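PDB 3VCO: dihydrofolate reductase from Schistosoma mansoni, which catalyses the NADPH-dependent reduction of 7,8-dihydrofolate to tetrahydrofolate, feeding the synthesis of thymidylate, purines and glycine. Local coordinates for residues V148-T153 with D171-V176; D180-T185 with F193-Y198; F81-D86 with H98-V103; V72-I77 with R87-V92. All blocks are in the same frame, centred on the assembly; numbering follows the deposited sequence.

In the fold
The four contacts fall into two pairs on opposite sides of the chain's centre, bridged by one mixed sheet. Contacts 1 and 2, with centres about 11 Å apart, share the antiparallel edge of that sheet: strands 148-156 and 191-200 are neighbours, joined by backbone hydrogen bonds I150 N to Y198 O (2.7 Å) and C152 N to C196 O (2.8 Å). Contacts 3 and 4, centres about 8 Å apart, alternate along the chain and meet where L84 N lies 2.8 Å from N89 OD1. About 23 Å separates the centres of contacts 1 and 4. Contact 4 holds a sulfate beside residues that, by similarity, bind NADP(+), while F195 of contact 2 approaches inferred substrate residue D48.

Contact 1. Residues V148-T153 with D171-V176; sequences VRIYCT and DKLKKV
R149 and V176 form the closer of two small touches between strand 148-156 and the segment 171-176, a case of a strand met by the residues on either side of a short neighbouring strand, 174-175, through side chains alone. The valine methyl CG2 sits over one face of the R149 guanidinium, 4.0 Å from NH2, and the two side chains cross at about a right angle. R149 gets there by an extended start (CG anti to the backbone N, chi1 168°) and a bend at chi3 of -72°. Its charge is met by a salt bridge from NE to D199 of strand 191-200, and NH1 gives a weak, long bond to Y151 OH at 3.5 Å, the hydroxyl lying at the edge of the guanidinium and in its plane. The second touch is purely apolar: I150 CD1 reaches L173 CD2 at 4.3 Å. I150 is buried, whereas L173 is partly exposed. Beyond it the contact gives way to solvent: K172 and D171 are exposed and poorly ordered, and pair with each other through NZ and OD2 at 2.9 Å. Since strands 148-156 and 174-175 each pair antiparallel with strand 191-200, the arrangement belongs to the antiparallel C-terminal edge of the dihydrofolate reductase sheet.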
loop_
_atom_site.group_PDB
_atom_site.type_symbol
_atom_site.label_atom_id
_atom_site.label_comp_id
_atom_site.label_asym_id
_atom_site.label_seq_id
_atom_site.Cartn_x
_atom_site.Cartn_y
_atom_site.Cartn_z
ATOM N N VAL A 148 -7.651 -10.131 3.541
ATOM C CA VAL A 148 -6.635 -9.121 3.381
ATOM C C VAL A 148 -5.323 -9.808 3.065
ATOM O O VAL A 148 -5.061 -10.882 3.581
ATOM C CB VAL A 148 -6.450 -8.361 4.701
ATOM C CG1 VAL A 148 -5.299 -7.300 4.582
ATOM C CG2 VAL A 148 -7.801 -7.746 5.170
ATOM N N ARG A 149 -4.531 -9.188 2.200
ATOM C CA ARG A 149 -3.199 -9.707 1.873
ATOM C C ARG A 149 -2.269 -8.561 2.218
ATOM O O ARG A 149 -2.591 -7.417 1.950
ATOM C CB ARG A 149 -3.056 -10.034 0.376
ATOM C CG ARG A 149 -1.570 -10.299 0.003
ATOM C CD ARG A 149 -1.419 -10.870 -1.357
ATOM N NE ARG A 149 -1.891 -12.247 -1.354
ATOM C CZ ARG A 149 -1.712 -13.086 -2.354
ATOM N NH1 ARG A 149 -1.056 -12.703 -3.454
ATOM N NH2 ARG A 149 -2.188 -14.301 -2.237
ATOM N N ILE A 150 -1.134 -8.851 2.839
ATOM C CA ILE A 150 -0.178 -7.795 3.141
ATOM C C ILE A 150 1.110 -8.038 2.358
ATOM O O ILE A 150 1.736 -9.067 2.507
ATOM C CB ILE A 150 0.235 -7.846 4.646
ATOM C CG1 ILE A 150 -0.989 -7.615 5.548
ATOM C CG2 ILE A 150 1.329 -6.825 4.925
ATOM C CD1 ILE A 150 -0.706 -7.979 7.063
ATOM N N TYR A 151 1.519 -7.056 1.587
ATOM C CA TYR A 151 2.816 -7.043 0.920
ATOM C C TYR A 151 3.693 -6.214 1.830
ATOM O O TYR A 151 3.481 -5.011 2.009
ATOM C CB TYR A 151 2.660 -6.311 -0.414
ATOM C CG TYR A 151 1.900 -7.122 -1.434
ATOM C CD1 TYR A 151 2.592 -7.953 -2.333
ATOM C CD2 TYR A 151 0.492 -7.122 -1.457
ATOM C CE1 TYR A 151 1.902 -8.708 -3.283
ATOM C CE2 TYR A 151 -0.210 -7.896 -2.409
ATOM C CZ TYR A 151 0.516 -8.678 -3.312
ATOM O OH TYR A 151 -0.158 -9.437 -4.230
ATOM N N CYS A 152 4.677 -6.859 2.414
ATOM C CA CYS A 152 5.408 -6.248 3.483
ATOM C C CYS A 152 6.898 -6.146 3.105
ATOM O O CYS A 152 7.513 -7.122 2.673
ATOM C CB CYS A 152 5.244 -7.124 4.753
ATOM S SG CYS A 152 6.013 -6.412 6.211
ATOM N N THR A 153 7.464 -4.957 3.270
ATOM C CA THR A 153 8.908 -4.830 3.306
ATOM C C THR A 153 9.337 -4.766 4.750
ATOM O O THR A 153 9.050 -3.800 5.438
ATOM C CB THR A 153 9.323 -3.565 2.581
ATOM O OG1 THR A 153 8.715 -3.628 1.283
ATOM C CG2 THR A 153 10.840 -3.475 2.471
ATOM N N ASP A 171 1.995 -14.728 13.758
ATOM C CA ASP A 171 2.168 -16.165 13.922
ATOM C C ASP A 171 1.187 -16.944 13.039
ATOM O O ASP A 171 1.487 -18.051 12.583
ATOM C CB ASP A 171 2.030 -16.574 15.395
ATOM C CG ASP A 171 0.839 -15.929 16.081
ATOM O OD1 ASP A 171 0.641 -14.711 15.892
ATOM O OD2 ASP A 171 0.110 -16.636 16.819
ATOM N N LYS A 172 0.023 -16.350 12.782
ATOM C CA LYS A 172 -1.002 -16.999 11.976
ATOM C C LYS A 172 -1.007 -16.548 10.510
ATOM O O LYS A 172 -1.725 -17.115 9.691
ATOM C CB LYS A 172 -2.367 -16.796 12.624
ATOM C CG LYS A 172 -2.436 -17.444 14.024
ATOM C CD LYS A 172 -3.808 -17.287 14.667
ATOM C CE LYS A 172 -3.791 -17.711 16.125
ATOM N NZ LYS A 172 -2.790 -16.926 16.909
ATOM N N LEU A 173 -0.208 -15.533 10.182
ATOM C CA LEU A 173 -0.102 -15.085 8.795
ATOM C C LEU A 173 0.374 -16.242 7.922
ATOM O O LEU A 173 1.237 -17.034 8.315
ATOM C CB LEU A 173 0.853 -13.908 8.657
ATOM C CG LEU A 173 0.446 -12.542 9.230
ATOM C CD1 LEU A 173 1.583 -11.550 9.070
ATOM C CD2 LEU A 173 -0.816 -11.984 8.624
ATOM N N LYS A 174 -0.205 -16.362 6.740
ATOM C CA LYS A 174 0.161 -17.449 5.837
ATOM C C LYS A 174 1.096 -16.840 4.805
ATOM O O LYS A 174 0.726 -15.927 4.074
ATOM C CB LYS A 174 -1.085 -18.056 5.178
ATOM C CG LYS A 174 -1.867 -18.975 6.105
ATOM C CD LYS A 174 -3.396 -18.854 5.939
ATOM C CE LYS A 174 -3.867 -18.948 4.485
ATOM N NZ LYS A 174 -5.223 -18.316 4.284
ATOM N N LYS A 175 2.331 -17.306 4.805
ATOM C CA LYS A 175 3.352 -16.763 3.928
ATOM C C LYS A 175 3.047 -17.232 2.513
ATOM O O LYS A 175 2.761 -18.423 2.288
ATOM C CB LYS A 175 4.728 -17.272 4.377
ATOM C CG LYS A 175 5.891 -16.664 3.648
ATOM C CD LYS A 175 6.313 -15.354 4.273
ATOM C CE LYS A 175 7.699 -14.945 3.792
ATOM N NZ LYS A 175 8.683 -14.836 4.907
ATOM N N VAL A 176 3.091 -16.297 1.567
ATOM C CA VAL A 176 2.767 -16.598 0.181
ATOM C C VAL A 176 4.048 -16.633 -0.634
ATOM O O VAL A 176 4.888 -15.743 -0.499
ATOM C CB VAL A 176 1.833 -15.508 -0.400
ATOM C CG1 VAL A 176 1.518 -15.774 -1.867
ATOM C CG2 VAL A 176 0.546 -15.390 0.425
#

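Contact 2. Residues D180-T185 with F193-Y198; sequences DIPADT and FKFCVY
The C-terminal antiparallel strand of the dihydrofolate reductase sheet, 191-200, is overlaid here by the loop that leads into its hairpin partner 186-188, and ordered water fills part of the interface. I181 CG2 packs on F195 CB at 3.9 Å, the side chains crossing at about a right angle; chi1 of -54° puts this methyl anti to the backbone N. P182 lies beside the same phenylalanine, its carbonyl O at the ring edge near the plane, while the ring itself stacks with F51. Nearer the hairpin, T185 CA makes a CA-H...O contact of 3.3 Å with F193 O. Two waters take the place of direct backbone bonds. One accepts from F195 N at 2.8 Å and lies within bonding distance of P182 O and D184 O; the other stands between A183 O (2.9 Å) and F195 O (2.8 Å). Water thus serves polar backbone groups of F195 on the loop-facing side, so loop and strand are joined by solvent bridges and apolar packing together.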
loop_
_atom_site.group_PDB
_atom_site.type_symbol
_atom_site.label_atom_id
_atom_site.label_comp_id
_atom_site.label_asym_id
_atom_site.label_seq_id
_atom_site.Cartn_x
_atom_site.Cartn_y
_atom_site.Cartn_z
ATOM N N ASP A 180 7.834 -13.675 -8.984
ATOM C CA ASP A 180 8.483 -12.422 -9.334
ATOM C C ASP A 180 9.098 -11.762 -8.106
ATOM O O ASP A 180 9.790 -10.759 -8.243
ATOM C CB ASP A 180 7.487 -11.437 -9.958
ATOM C CG ASP A 180 6.831 -11.970 -11.217
ATOM O OD1 ASP A 180 7.429 -12.843 -11.888
ATOM O OD2 ASP A 180 5.713 -11.502 -11.538
ATOM N N ILE A 181 8.833 -12.301 -6.913
ATOM C CA ILE A 181 9.311 -11.668 -5.687
ATOM C C ILE A 181 10.578 -12.316 -5.111
ATOM O O ILE A 181 10.544 -13.438 -4.609
ATOM C CB ILE A 181 8.220 -11.585 -4.613
ATOM C CG1 ILE A 181 6.977 -10.902 -5.192
ATOM C CG2 ILE A 181 8.770 -10.877 -3.346
ATOM C CD1 ILE A 181 7.270 -9.671 -6.032
ATOM N N PRO A 182 11.706 -11.592 -5.177
ATOM C CA PRO A 182 12.956 -12.207 -4.739
ATOM C C PRO A 182 12.905 -12.334 -3.233
ATOM O O PRO A 182 12.326 -11.476 -2.556
ATOM C CB PRO A 182 14.012 -11.192 -5.171
ATOM C CG PRO A 182 13.303 -9.874 -5.069
ATOM C CD PRO A 182 11.870 -10.156 -5.469
ATOM N N ALA A 183 13.476 -13.415 -2.725
ATOM C CA ALA A 183 13.325 -13.754 -1.325
ATOM C C ALA A 183 14.570 -13.392 -0.533
ATOM O O ALA A 183 14.578 -13.493 0.694
ATOM C CB ALA A 183 12.999 -15.231 -1.174
ATOM N N ASP A 184 15.599 -12.944 -1.248
ATOM C CA ASP A 184 16.848 -12.499 -0.644
ATOM C C ASP A 184 16.717 -11.283 0.289
ATOM O O ASP A 184 15.815 -10.478 0.155
ATOM C CB ASP A 184 17.832 -12.136 -1.754
ATOM C CG ASP A 184 17.752 -13.081 -2.941
ATOM O OD1 ASP A 184 16.935 -12.813 -3.863
ATOM O OD2 ASP A 184 18.500 -14.085 -2.947
ATOM N N THR A 185 17.668 -11.132 1.212
ATOM C CA THR A 185 17.818 -9.876 1.947
ATOM C C THR A 185 18.643 -8.859 1.133
ATOM O O THR A 185 19.614 -9.224 0.477
ATOM C CB THR A 185 18.485 -10.129 3.292
ATOM O OG1 THR A 185 17.585 -10.851 4.136
ATOM C CG2 THR A 185 18.847 -8.842 3.950
ATOM N N PHE A 193 16.775 -5.095 4.222
ATOM C CA PHE A 193 15.353 -5.372 4.097
ATOM C C PHE A 193 15.078 -6.635 3.288
ATOM O O PHE A 193 15.958 -7.194 2.627
ATOM C CB PHE A 193 14.571 -4.168 3.514
ATOM C CG PHE A 193 15.157 -3.626 2.222
ATOM C CD1 PHE A 193 16.182 -2.689 2.257
ATOM C CD2 PHE A 193 14.699 -4.077 0.991
ATOM C CE1 PHE A 193 16.755 -2.220 1.091
ATOM C CE2 PHE A 193 15.261 -3.603 -0.187
ATOM C CZ PHE A 193 16.280 -2.667 -0.137
ATOM N N LYS A 194 13.862 -7.117 3.397
ATOM C CA LYS A 194 13.468 -8.260 2.603
ATOM C C LYS A 194 11.987 -8.125 2.373
ATOM O O LYS A 194 11.299 -7.394 3.109
ATOM C CB LYS A 194 13.803 -9.560 3.312
ATOM C CG LYS A 194 12.847 -9.925 4.427
ATOM C CD LYS A 194 13.280 -11.187 5.155
ATOM C CE LYS A 194 13.003 -12.450 4.362
ATOM N NZ LYS A 194 13.102 -13.651 5.263
ATOM N N PHE A 195 11.506 -8.809 1.352
ATOM C CA PHE A 195 10.114 -8.675 0.908
ATOM C C PHE A 195 9.353 -9.939 1.245
ATOM O O PHE A 195 9.799 -11.026 0.950
ATOM C CB PHE A 195 10.046 -8.428 -0.604
ATOM C CG PHE A 195 10.831 -7.207 -1.055
ATOM C CD1 PHE A 195 10.459 -5.930 -0.646
ATOM C CD2 PHE A 195 11.937 -7.336 -1.872
ATOM C CE1 PHE A 195 11.186 -4.792 -1.039
ATOM C CE2 PHE A 195 12.660 -6.216 -2.262
ATOM C CZ PHE A 195 12.291 -4.948 -1.820
ATOM N N CYS A 196 8.180 -9.786 1.835
ATOM C CA CYS A 196 7.378 -10.939 2.250
ATOM C C CYS A 196 5.919 -10.613 1.950
ATOM O O CYS A 196 5.492 -9.455 2.003
ATOM C CB CYS A 196 7.547 -11.207 3.745
ATOM S SG CYS A 196 9.125 -11.926 4.224
ATOM N N VAL A 197 5.166 -11.639 1.584
ATOM C CA VAL A 197 3.765 -11.478 1.264
ATOM C C VAL A 197 2.924 -12.443 2.117
ATOM O O VAL A 197 3.242 -13.628 2.224
ATOM C CB VAL A 197 3.531 -11.770 -0.196
ATOM C CG1 VAL A 197 2.084 -11.554 -0.536
ATOM C CG2 VAL A 197 4.458 -10.868 -1.074
ATOM N N TYR A 198 1.869 -11.916 2.731
ATOM C CA TYR A 198 1.114 -12.683 3.698
ATOM C C TYR A 198 -0.364 -12.623 3.409
ATOM O O TYR A 198 -0.886 -11.558 3.095
ATOM C CB TYR A 198 1.309 -12.120 5.109
ATOM C CG TYR A 198 2.761 -12.042 5.607
ATOM C CD1 TYR A 198 3.447 -13.179 6.022
ATOM C CD2 TYR A 198 3.415 -10.831 5.657
ATOM C CE1 TYR A 198 4.766 -13.095 6.472
ATOM C CE2 TYR A 198 4.727 -10.732 6.118
ATOM C CZ TYR A 198 5.393 -11.851 6.505
ATOM O OH TYR A 198 6.675 -11.718 6.949
HETATM O O HOH W 1 13.146 -10.397 -0.313
HETATM O O HOH W 2 11.871 -12.810 1.298
#

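Contact 3. Residues F81-D86 with H98-V103; sequences FKPLKD and HAPSFV
P83 is the single residue of segment 81-86 that touches segment 98-103, a simple example of two loops meeting beside the strand they flank. One loop leads from helix 71-76 into strand 88-92 and the other leads out of that strand toward 104-106, next to it in the parallel part of the dihydrofolate reductase sheet. Along the second loop, the first residue to take part is P100, which opens a type II beta turn. Its CB comes to 3.9 Å from P83 CG, the two rings meeting at a slant, and P100 also touches the W74 side chain of helix 71-76. S101 and F102 form the corner of the turn, F102 with the positive phi (81°) that this turn type requires at its third position. V103 then closes it, its backbone N bonded to P100 O at 3.0 Å. The turn brings P100 and V103 side by side, and both meet the same proline. V103 is buried, and its side chain also rests on N89 and W74. On the other side of the contact, a cis peptide bond precedes P83, and the adjacent L84 N is hydrogen-bonded to N89 OD1. With V103 CG1 anti to the backbone N (chi1 173°), it is the other methyl, CG2, that meets the proline, 3.5 Å from CG and 3.6 Å from CB.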
loop_
_atom_site.group_PDB
_atom_site.type_symbol
_atom_site.label_atom_id
_atom_site.label_comp_id
_atom_site.label_asym_id
_atom_site.label_seq_id
_atom_site.Cartn_x
_atom_site.Cartn_y
_atom_site.Cartn_z
ATOM N N PHE A 81 7.058 11.534 -8.811
ATOM C CA PHE A 81 6.412 10.235 -8.659
ATOM C C PHE A 81 4.876 10.292 -8.752
ATOM O O PHE A 81 4.226 9.267 -8.963
ATOM C CB PHE A 81 6.823 9.626 -7.306
ATOM C CG PHE A 81 8.223 9.062 -7.284
ATOM C CD1 PHE A 81 8.438 7.719 -7.013
ATOM C CD2 PHE A 81 9.320 9.865 -7.545
ATOM C CE1 PHE A 81 9.722 7.191 -6.992
ATOM C CE2 PHE A 81 10.614 9.339 -7.537
ATOM C CZ PHE A 81 10.813 8.003 -7.255
ATOM N N LYS A 82 4.322 11.494 -8.596
ATOM C CA LYS A 82 2.890 11.752 -8.380
ATOM C C LYS A 82 2.207 12.299 -9.635
ATOM O O LYS A 82 2.775 13.179 -10.285
ATOM C CB LYS A 82 2.775 12.899 -7.373
ATOM C CG LYS A 82 2.390 12.585 -5.956
ATOM C CD LYS A 82 1.862 13.876 -5.365
ATOM C CE LYS A 82 2.457 14.230 -4.057
ATOM N NZ LYS A 82 1.689 15.325 -3.436
ATOM N N PRO A 83 0.974 11.844 -9.965
ATOM C CA PRO A 83 0.185 10.704 -9.461
ATOM C C PRO A 83 0.885 9.430 -9.924
ATOM O O PRO A 83 1.707 9.470 -10.833
ATOM C CB PRO A 83 -1.139 10.828 -10.199
ATOM C CG PRO A 83 -1.206 12.300 -10.664
ATOM C CD PRO A 83 0.205 12.677 -10.921
ATOM N N LEU A 84 0.606 8.317 -9.277
ATOM C CA LEU A 84 1.274 7.076 -9.625
ATOM C C LEU A 84 0.735 6.622 -10.965
ATOM O O LEU A 84 -0.464 6.369 -11.080
ATOM C CB LEU A 84 0.943 6.082 -8.548
ATOM C CG LEU A 84 1.499 6.557 -7.212
ATOM C CD1 LEU A 84 1.140 5.580 -6.082
ATOM C CD2 LEU A 84 2.999 6.670 -7.364
ATOM N N LYS A 85 1.592 6.545 -11.980
ATOM C CA LYS A 85 1.122 6.228 -13.333
ATOM C C LYS A 85 0.483 4.839 -13.449
ATOM O O LYS A 85 0.917 3.894 -12.794
ATOM C CB LYS A 85 2.259 6.390 -14.370
ATOM C CG LYS A 85 3.611 5.920 -13.889
ATOM C CD LYS A 85 4.747 6.292 -14.886
ATOM C CE LYS A 85 6.130 5.980 -14.306
ATOM N NZ LYS A 85 7.250 6.369 -15.218
ATOM N N ASP A 86 -0.525 4.724 -14.303
ATOM C CA ASP A 86 -1.109 3.418 -14.637
ATOM C C ASP A 86 -1.889 2.767 -13.505
ATOM O O ASP A 86 -2.176 1.561 -13.550
ATOM C CB ASP A 86 -0.039 2.463 -15.187
ATOM C CG ASP A 86 0.484 2.904 -16.561
ATOM O OD1 ASP A 86 -0.341 3.345 -17.398
ATOM O OD2 ASP A 86 1.712 2.826 -16.802
ATOM N N HIS A 98 -8.096 20.077 -3.684
ATOM C CA HIS A 98 -7.952 19.838 -5.103
ATOM C C HIS A 98 -6.974 18.694 -5.360
ATOM O O HIS A 98 -6.170 18.329 -4.491
ATOM C CB HIS A 98 -7.550 21.116 -5.828
ATOM C CG HIS A 98 -8.433 22.285 -5.505
ATOM N ND1 HIS A 98 -8.210 23.109 -4.421
ATOM C CD2 HIS A 98 -9.567 22.738 -6.090
ATOM C CE1 HIS A 98 -9.155 24.032 -4.368
ATOM N NE2 HIS A 98 -9.990 23.828 -5.369
ATOM N N ALA A 99 -7.058 18.098 -6.540
ATOM C CA ALA A 99 -6.104 17.067 -6.888
ATOM C C ALA A 99 -5.752 17.191 -8.342
ATOM O O ALA A 99 -6.493 17.832 -9.099
ATOM C CB ALA A 99 -6.686 15.698 -6.581
ATOM N N PRO A 100 -4.607 16.595 -8.746
ATOM C CA PRO A 100 -4.236 16.587 -10.166
ATOM C C PRO A 100 -5.305 15.846 -10.937
ATOM O O PRO A 100 -5.994 15.024 -10.337
ATOM C CB PRO A 100 -2.923 15.788 -10.185
ATOM C CG PRO A 100 -2.342 15.968 -8.809
ATOM C CD PRO A 100 -3.548 16.035 -7.887
ATOM N N SER A 101 -5.468 16.164 -12.212
ATOM C CA SER A 101 -6.428 15.491 -13.075
ATOM C C SER A 101 -6.407 13.981 -12.876
ATOM O O SER A 101 -5.346 13.340 -12.941
ATOM C CB SER A 101 -6.157 15.811 -14.550
ATOM O OG SER A 101 -7.108 16.744 -15.060
ATOM N N PHE A 102 -7.593 13.462 -12.587
ATOM C CA PHE A 102 -7.893 12.037 -12.499
ATOM C C PHE A 102 -7.505 11.400 -11.173
ATOM O O PHE A 102 -7.753 10.222 -10.959
ATOM C CB PHE A 102 -7.392 11.280 -13.740
ATOM C CG PHE A 102 -8.083 11.712 -15.025
ATOM C CD1 PHE A 102 -9.289 11.148 -15.396
ATOM C CD2 PHE A 102 -7.549 12.711 -15.816
ATOM C CE1 PHE A 102 -9.923 11.530 -16.522
ATOM C CE2 PHE A 102 -8.194 13.124 -16.970
ATOM C CZ PHE A 102 -9.384 12.532 -17.323
ATOM N N VAL A 103 -6.921 12.180 -10.268
ATOM C CA VAL A 103 -6.745 11.697 -8.916
ATOM C C VAL A 103 -8.088 11.874 -8.190
ATOM O O VAL A 103 -8.686 12.928 -8.250
ATOM C CB VAL A 103 -5.616 12.443 -8.183
ATOM C CG1 VAL A 103 -5.570 12.018 -6.696
ATOM C CG2 VAL A 103 -4.239 12.188 -8.896
#

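Contact 4. Residues V72-I77 with R87-V92; sequences VTWESI and RINIVV. With SO4 (sulfate ion), chain C.
W74 on the short helix 71-76 and V91 on strand 88-92 mark the closest backbone approach, with CA atoms 6.9 Å apart, inside a beta-alpha-beta unit begun by strand 64-70. V91 CG2 approaches the indole obliquely, 3.7 Å from W74 CG and from CD2. With CG anti to the backbone N (chi1 169°) the indole runs alongside the strand, from V91 to N89, its CZ3 3.7 Å from N89 OD1. That oxygen stands at the ring edge, with the amide plane perpendicular to the indole; its strong partner is L84 N. K82 adds a cation-pi contact to the same ring. At the N-terminal end of the helix a sulfate, probably from the crystallisation liquor, accepts from V72 N (O3, 2.9 Å) and from both T73 N (2.7 Å) and T73 OG1 (2.9 Å) through O2. These amides and hydroxyl make an anion site; V72 and T73 bind NADP(+) by similarity, so the sulfate probably marks a cofactor phosphate position, while the tryptophan packs the helix on the strand.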
loop_
_atom_site.group_PDB
_atom_site.type_symbol
_atom_site.label_atom_id
_atom_site.label_comp_id
_atom_site.label_asym_id
_atom_site.label_seq_id
_atom_site.Cartn_x
_atom_site.Cartn_y
_atom_site.Cartn_z
ATOM N N VAL A 72 -1.556 12.380 4.045
ATOM C CA VAL A 72 -0.157 12.544 4.421
ATOM C C VAL A 72 0.688 11.577 3.608
ATOM O O VAL A 72 1.794 11.921 3.197
ATOM C CB VAL A 72 0.120 12.380 5.940
ATOM C CG1 VAL A 72 1.623 12.485 6.212
ATOM C CG2 VAL A 72 -0.647 13.439 6.750
ATOM N N THR A 73 0.154 10.389 3.330
ATOM C CA THR A 73 0.851 9.494 2.409
ATOM C C THR A 73 0.948 10.165 1.035
ATOM O O THR A 73 2.023 10.301 0.472
ATOM C CB THR A 73 0.166 8.099 2.304
ATOM O OG1 THR A 73 0.248 7.450 3.568
ATOM C CG2 THR A 73 0.868 7.220 1.261
ATOM N N TRP A 74 -0.174 10.642 0.524
ATOM C CA TRP A 74 -0.163 11.366 -0.739
ATOM C C TRP A 74 0.858 12.524 -0.755
ATOM O O TRP A 74 1.622 12.659 -1.685
ATOM C CB TRP A 74 -1.546 11.897 -1.034
ATOM C CG TRP A 74 -1.593 12.859 -2.174
ATOM C CD1 TRP A 74 -1.726 14.239 -2.095
ATOM C CD2 TRP A 74 -1.527 12.544 -3.565
ATOM N NE1 TRP A 74 -1.765 14.766 -3.348
ATOM C CE2 TRP A 74 -1.621 13.760 -4.272
ATOM C CE3 TRP A 74 -1.417 11.349 -4.287
ATOM C CZ2 TRP A 74 -1.606 13.817 -5.674
ATOM C CZ3 TRP A 74 -1.386 11.408 -5.670
ATOM C CH2 TRP A 74 -1.485 12.641 -6.350
ATOM N N GLU A 75 0.923 13.297 0.313
ATOM C CA GLU A 75 1.794 14.445 0.348
ATOM C C GLU A 75 3.248 14.070 0.482
ATOM O O GLU A 75 4.123 14.869 0.148
ATOM C CB GLU A 75 1.431 15.329 1.521
ATOM C CG GLU A 75 0.202 16.136 1.318
ATOM C CD GLU A 75 -0.111 16.960 2.543
ATOM O OE1 GLU A 75 0.709 16.952 3.497
ATOM O OE2 GLU A 75 -1.171 17.597 2.559
ATOM N N SER A 76 3.516 12.865 0.991
ATOM C CA SER A 76 4.903 12.472 1.260
ATOM C C SER A 76 5.588 12.027 -0.023
ATOM O O SER A 76 6.796 11.994 -0.099
ATOM C CB SER A 76 4.951 11.329 2.277
ATOM O OG SER A 76 4.589 10.121 1.638
ATOM N N ILE A 77 4.792 11.643 -1.016
ATOM C CA ILE A 77 5.313 11.189 -2.290
ATOM C C ILE A 77 6.002 12.321 -3.073
ATOM O O ILE A 77 5.439 13.403 -3.249
ATOM C CB ILE A 77 4.185 10.591 -3.125
ATOM C CG1 ILE A 77 3.591 9.381 -2.404
ATOM C CG2 ILE A 77 4.695 10.204 -4.499
ATOM C CD1 ILE A 77 2.246 8.908 -3.061
ATOM N N ARG A 87 -2.237 3.583 -12.505
ATOM C CA ARG A 87 -3.060 3.160 -11.388
ATOM C C ARG A 87 -4.092 4.210 -11.151
ATOM O O ARG A 87 -3.871 5.392 -11.426
ATOM C CB ARG A 87 -2.186 2.990 -10.111
ATOM C CG ARG A 87 -1.279 1.783 -10.202
ATOM C CD ARG A 87 -0.028 1.993 -9.378
ATOM N NE ARG A 87 0.903 2.788 -10.149
ATOM C CZ ARG A 87 2.145 3.061 -9.794
ATOM N NH1 ARG A 87 2.656 2.566 -8.665
ATOM N NH2 ARG A 87 2.893 3.802 -10.609
ATOM N N ILE A 88 -5.237 3.792 -10.652
ATOM C CA ILE A 88 -6.259 4.740 -10.239
ATOM C C ILE A 88 -5.812 5.205 -8.861
ATOM O O ILE A 88 -5.693 4.396 -7.943
ATOM C CB ILE A 88 -7.620 4.023 -10.115
ATOM C CG1 ILE A 88 -8.064 3.484 -11.491
ATOM C CG2 ILE A 88 -8.689 4.954 -9.473
ATOM C CD1 ILE A 88 -9.053 2.377 -11.395
ATOM N N ASN A 89 -5.519 6.489 -8.731
ATOM C CA ASN A 89 -5.106 7.087 -7.454
ATOM C C ASN A 89 -6.309 7.617 -6.681
ATOM O O ASN A 89 -7.086 8.440 -7.201
ATOM C CB ASN A 89 -4.170 8.282 -7.685
ATOM C CG ASN A 89 -2.819 7.891 -8.235
ATOM O OD1 ASN A 89 -1.795 8.374 -7.751
ATOM N ND2 ASN A 89 -2.798 7.005 -9.232
ATOM N N ILE A 90 -6.442 7.207 -5.424
ATOM C CA ILE A 90 -7.553 7.684 -4.617
ATOM C C ILE A 90 -7.005 8.110 -3.258
ATOM O O ILE A 90 -6.335 7.337 -2.599
ATOM C CB ILE A 90 -8.610 6.576 -4.368
ATOM C CG1 ILE A 90 -9.194 6.093 -5.685
ATOM C CG2 ILE A 90 -9.777 7.108 -3.486
ATOM C CD1 ILE A 90 -10.157 4.962 -5.502
ATOM N N VAL A 91 -7.249 9.358 -2.887
ATOM C CA VAL A 91 -6.796 9.825 -1.585
ATOM C C VAL A 91 -8.017 9.936 -0.665
ATOM O O VAL A 91 -9.027 10.502 -1.070
ATOM C CB VAL A 91 -6.088 11.196 -1.712
ATOM C CG1 VAL A 91 -5.645 11.711 -0.336
ATOM C CG2 VAL A 91 -4.854 11.085 -2.651
ATOM N N VAL A 92 -7.915 9.407 0.553
ATOM C CA VAL A 92 -9.016 9.465 1.494
ATOM C C VAL A 92 -8.707 10.626 2.432
ATOM O O VAL A 92 -7.840 10.512 3.286
ATOM C CB VAL A 92 -9.125 8.173 2.294
ATOM C CG1 VAL A 92 -10.214 8.293 3.430
ATOM C CG2 VAL A 92 -9.353 6.984 1.309
HETATM S S SO4 C . -2.409 9.475 6.053
HETATM O O1 SO4 C . -3.454 8.522 6.465
HETATM O O2 SO4 C . -1.734 9.087 4.818
HETATM O O3 SO4 C . -3.079 10.768 5.886
HETATM O O4 SO4 C . -1.371 9.564 7.093
#